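Local coordinates for Plm1 (Streptomyces sp. HK803, PDB 4HXY), which probably reduces a beta-ketoacyl intermediate with NADPH, as the ketoreductase of the first module of the phoslactomycin polyketide synthase, at residues A298-G303 with A333-G338. Sequence-based numbering, arbitrary orientation.
With NDP (NADPH dihydro-nicotinamide-adenine-dinucleotide phosphate), chain C.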
ATOM      1  N   ALA A 298       1.509   5.720 -10.851  1.00  6.69           N
ATOM      2  CA  ALA A 298       0.505   6.604 -11.467  1.00  6.97           C
ATOM      3  C   ALA A 298      -0.889   5.973 -11.558  1.00  6.87           C
ATOM      4  O   ALA A 298      -1.861   6.515 -11.006  1.00  7.80           O
ATOM      5  CB  ALA A 298       0.960   6.990 -12.832  1.00  7.36           C
ATOM      6  N   ALA A 299      -1.009   4.874 -12.307  1.00  7.03           N
ATOM      7  CA  ALA A 299      -2.333   4.235 -12.485  1.00  7.06           C
ATOM      8  C   ALA A 299      -2.949   3.853 -11.143  1.00  7.34           C
ATOM      9  O   ALA A 299      -4.137   4.073 -10.887  1.00  7.60           O
ATOM     10  CB  ALA A 299      -2.262   3.025 -13.403  1.00  7.13           C
ATOM     11  N   LYS A 300      -2.141   3.265 -10.276  1.00  8.31           N
ATOM     12  CA  LYS A 300      -2.649   2.753  -9.011  1.00  8.17           C
ATOM     13  C   LYS A 300      -3.088   3.903  -8.104  1.00  8.09           C
ATOM     14  O   LYS A 300      -4.250   3.976  -7.702  1.00  8.83           O
ATOM     15  CB  LYS A 300      -1.587   1.852  -8.360  1.00  8.57           C
ATOM     16  CG  LYS A 300      -2.072   1.124  -7.143  1.00  9.47           C
ATOM     17  CD  LYS A 300      -1.066   0.034  -6.699  1.00 10.49           C
ATOM     18  CE  LYS A 300      -1.200  -1.292  -7.492  1.00 11.33           C
ATOM     19  NZ  LYS A 300      -2.424  -2.055  -7.154  1.00 14.39           N
ATOM     20  N   VAL A 301      -2.184   4.847  -7.839  1.00  7.83           N
ATOM     21  CA  VAL A 301      -2.435   5.921  -6.863  1.00  7.43           C
ATOM     22  C   VAL A 301      -3.219   7.098  -7.450  1.00  8.20           C
ATOM     23  O   VAL A 301      -4.245   7.521  -6.900  1.00  7.39           O
ATOM     24  CB  VAL A 301      -1.160   6.426  -6.222  1.00  7.46           C
ATOM     25  CG1 VAL A 301      -1.478   7.488  -5.173  1.00  7.48           C
ATOM     26  CG2 VAL A 301      -0.396   5.269  -5.566  1.00  6.99           C
ATOM     27  N   GLU A 302      -2.716   7.672  -8.534  1.00  8.56           N
ATOM     28  CA  GLU A 302      -3.392   8.818  -9.127  1.00  9.30           C
ATOM     29  C   GLU A 302      -4.768   8.403  -9.689  1.00  8.49           C
ATOM     30  O   GLU A 302      -5.729   9.171  -9.573  1.00  8.54           O
ATOM     31  CB  GLU A 302      -2.497   9.506 -10.170  1.00  9.61           C
ATOM     32  CG  GLU A 302      -1.127   9.976  -9.600  1.00 13.24           C
ATOM     33  CD  GLU A 302      -1.222  10.827  -8.319  1.00 20.41           C
ATOM     34  OE1 GLU A 302      -2.092  11.733  -8.249  1.00 22.84           O
ATOM     35  OE2 GLU A 302      -0.430  10.582  -7.370  1.00 25.48           O
ATOM     36  N   GLY A 303      -4.867   7.209 -10.276  1.00  7.83           N
ATOM     37  CA  GLY A 303      -6.161   6.628 -10.659  1.00  7.56           C
ATOM     38  C   GLY A 303      -7.144   6.531  -9.503  1.00  7.02           C
ATOM     39  O   GLY A 303      -8.291   6.944  -9.601  1.00  7.82           O
ATOM     40  N   ALA A 333       9.948  -1.122  -4.634  1.00  9.86           N
ATOM     41  CA  ALA A 333       9.758   0.185  -3.988  1.00 10.05           C
ATOM     42  C   ALA A 333       8.511   0.957  -4.460  1.00  8.86           C
ATOM     43  O   ALA A 333       7.698   1.375  -3.633  1.00  7.78           O
ATOM     44  CB  ALA A 333      11.012   1.057  -4.153  1.00 10.71           C
ATOM     45  N   GLY A 334       8.361   1.142  -5.772  1.00  8.55           N
ATOM     46  CA  GLY A 334       7.230   1.881  -6.316  1.00  8.15           C
ATOM     47  C   GLY A 334       5.918   1.128  -6.203  1.00  7.69           C
ATOM     48  O   GLY A 334       4.869   1.716  -5.951  1.00  7.18           O
ATOM     49  N   TYR A 335       5.982  -0.186  -6.399  1.00  7.24           N
ATOM     50  CA  TYR A 335       4.795  -1.033  -6.300  1.00  6.73           C
ATOM     51  C   TYR A 335       4.306  -1.011  -4.848  1.00  6.35           C
ATOM     52  O   TYR A 335       3.131  -0.783  -4.557  1.00  5.62           O
ATOM     53  CB  TYR A 335       5.141  -2.435  -6.731  1.00  6.50           C
ATOM     54  CG  TYR A 335       3.975  -3.379  -6.840  1.00  6.73           C
ATOM     55  CD1 TYR A 335       2.897  -3.094  -7.653  1.00  6.46           C
ATOM     56  CD2 TYR A 335       3.986  -4.579  -6.151  1.00  8.38           C
ATOM     57  CE1 TYR A 335       1.830  -3.978  -7.776  1.00  6.86           C
ATOM     58  CE2 TYR A 335       2.936  -5.457  -6.244  1.00  7.83           C
ATOM     59  CZ  TYR A 335       1.865  -5.159  -7.075  1.00  7.33           C
ATOM     60  OH  TYR A 335       0.842  -6.053  -7.169  1.00  9.55           O
ATOM     61  N   ALA A 336       5.232  -1.218  -3.929  1.00  5.07           N
ATOM     62  CA  ALA A 336       4.912  -1.205  -2.497  1.00  4.53           C
ATOM     63  C   ALA A 336       4.344   0.147  -2.071  1.00  4.62           C
ATOM     64  O   ALA A 336       3.376   0.225  -1.327  1.00  5.41           O
ATOM     65  CB  ALA A 336       6.181  -1.546  -1.650  1.00  4.81           C
ATOM     66  N   ALA A 337       4.961   1.225  -2.537  1.00  5.11           N
ATOM     67  CA  ALA A 337       4.513   2.558  -2.162  1.00  5.66           C
ATOM     68  C   ALA A 337       3.071   2.778  -2.612  1.00  5.56           C
ATOM     69  O   ALA A 337       2.227   3.247  -1.848  1.00  5.43           O
ATOM     70  CB  ALA A 337       5.426   3.610  -2.767  1.00  4.94           C
ATOM     71  N   GLY A 338       2.784   2.412  -3.847  1.00  5.98           N
ATOM     72  CA  GLY A 338       1.453   2.625  -4.404  1.00  5.51           C
ATOM     73  C   GLY A 338       0.405   1.839  -3.662  1.00  5.46           C
ATOM     74  O   GLY A 338      -0.700   2.326  -3.420  1.00  5.89           O
TER
HETATM   75  PA  NDP C 501      -2.639  -7.102 -15.269  1.00 12.23           P
HETATM   76  O1A NDP C 501      -3.151  -8.308 -15.983  1.00 13.80           O
HETATM   77  O2A NDP C 501      -1.395  -6.443 -15.784  1.00 11.30           O
HETATM   78  O5B NDP C 501      -3.797  -6.005 -15.206  1.00 11.19           O
HETATM   79  C5B NDP C 501      -3.479  -4.647 -14.982  1.00 12.82           C
HETATM   80  C4B NDP C 501      -4.454  -3.806 -15.754  1.00 11.40           C
HETATM   81  O4B NDP C 501      -4.211  -2.434 -15.518  1.00  8.96           O
HETATM   82  C3B NDP C 501      -4.340  -3.986 -17.249  1.00 13.42           C
HETATM   83  O3B NDP C 501      -5.669  -4.206 -17.761  1.00 15.33           O
HETATM   84  C2B NDP C 501      -3.777  -2.683 -17.767  1.00 10.16           C
HETATM   85  O2B NDP C 501      -4.299  -2.552 -19.073  1.00 11.30           O
HETATM   86  C1B NDP C 501      -4.341  -1.718 -16.728  1.00  9.11           C
HETATM   87  N9A NDP C 501      -3.702  -0.412 -16.638  1.00  7.70           N
HETATM   88  C8A NDP C 501      -2.381  -0.123 -16.372  1.00  7.49           C
HETATM   89  N7A NDP C 501      -2.212   1.217 -16.403  1.00  7.76           N
HETATM   90  C5A NDP C 501      -3.428   1.797 -16.663  1.00  7.73           C
HETATM   91  C6A NDP C 501      -3.857   3.108 -16.794  1.00  6.52           C
HETATM   92  N6A NDP C 501      -3.067   4.170 -16.674  1.00  6.73           N
HETATM   93  N1A NDP C 501      -5.191   3.331 -17.085  1.00  7.17           N
HETATM   94  C2A NDP C 501      -6.085   2.273 -17.203  1.00  5.95           C
HETATM   95  N3A NDP C 501      -5.673   0.971 -17.081  1.00  7.42           N
HETATM   96  C4A NDP C 501      -4.358   0.759 -16.805  1.00  8.44           C
HETATM   97  O3  NDP C 501      -2.366  -7.424 -13.716  1.00 11.17           O
HETATM   98  PN  NDP C 501      -3.254  -8.275 -12.716  1.00 12.40           P
HETATM   99  O1N NDP C 501      -2.377  -9.344 -12.184  1.00 15.38           O
HETATM  100  O2N NDP C 501      -4.580  -8.643 -13.248  1.00 14.07           O
HETATM  101  O5D NDP C 501      -3.399  -7.302 -11.456  1.00 15.12           O
HETATM  102  C5D NDP C 501      -4.395  -6.314 -11.396  1.00 14.82           C
HETATM  103  C4D NDP C 501      -4.283  -5.606 -10.056  1.00 12.35           C
HETATM  104  O4D NDP C 501      -4.204  -6.547  -8.999  1.00 11.63           O
HETATM  105  C3D NDP C 501      -3.035  -4.759  -9.963  1.00 12.04           C
HETATM  106  O3D NDP C 501      -3.367  -3.503  -9.453  1.00 14.77           O
HETATM  107  C2D NDP C 501      -2.140  -5.489  -8.984  1.00 12.84           C
HETATM  108  O2D NDP C 501      -1.274  -4.629  -8.272  1.00 14.33           O
HETATM  109  C1D NDP C 501      -3.146  -6.223  -8.122  1.00 12.33           C
HETATM  110  N1N NDP C 501      -2.591  -7.463  -7.563  1.00 11.07           N
HETATM  111  C2N NDP C 501      -2.356  -8.546  -8.361  1.00  9.58           C
HETATM  112  C3N NDP C 501      -1.685  -9.679  -7.897  1.00 10.59           C
HETATM  113  C7N NDP C 501      -1.501 -10.879  -8.741  1.00 11.03           C
HETATM  114  O7N NDP C 501      -1.023 -11.997  -8.094  1.00 11.88           O
HETATM  115  N7N NDP C 501      -1.716 -10.935 -10.047  1.00 12.14           N
HETATM  116  C4N NDP C 501      -1.511  -9.830  -6.409  1.00  9.76           C
HETATM  117  C5N NDP C 501      -1.811  -8.595  -5.626  1.00  9.96           C
HETATM  118  C6N NDP C 501      -2.354  -7.480  -6.221  1.00 10.14           C
HETATM  119  P2B NDP C 501      -3.733  -1.509 -20.146  1.00 13.15           P
HETATM  120  O1X NDP C 501      -4.467  -1.851 -21.422  1.00 13.44           O
HETATM  121  O2X NDP C 501      -2.214  -1.665 -20.308  1.00 13.76           O
HETATM  122  O3X NDP C 501      -3.988  -0.129 -19.700  1.00 10.20           O
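Lys300 and Tyr335 converge on the nicotinamide ribose hydroxyls of NADPH in the active site of a short-chain dehydrogenase/reductase fold, a worked example of how two neighbouring helices can share one cofactor hydroxyl. Helix 290-310 supplies the lysine and helix 333-351 the tyrosine, their segments running nearly parallel at 24° with axes 9.6 Å apart. The segments come closest at Gly338, where Val301 CG2 lies 3.4 Å from its CA; a side chain there would press on Lys300 CD and Val301 CG2. Lys300 CD lies 3.8 Å from Gly338 C, and the chain then bends at chi3 (-82°) and chi4, which brings NZ to the ribose. Lys300 NZ donates to both ribose hydroxyls of NADPH, O3D at 2.9 Å and O2D at 3.0 Å, and also bonds Asn339 OD1. Tyr335 OH shares a 2.8 Å hydrogen bond with NADPH O2D, which lies at the ring edge near its plane. A methionine in place of Lys300 would probably leave both ribose hydroxyls and Asn339 OD1 without their lysine donor, and the ribose freer to turn. Ala299 CB lies 3.5 Å from NADPH N7A. Asn339, four residues after Tyr335, stands where the classical YxxxK lysine would be; Lys300 reaches the same site from helix 290-310, as in other polyketide ketoreductases. With O2D linking the tyrosine hydroxyl and the lysine nitrogen, probably the catalytic pair, cofactor binding and tyrosine chemistry are probably coupled through one sugar oxygen.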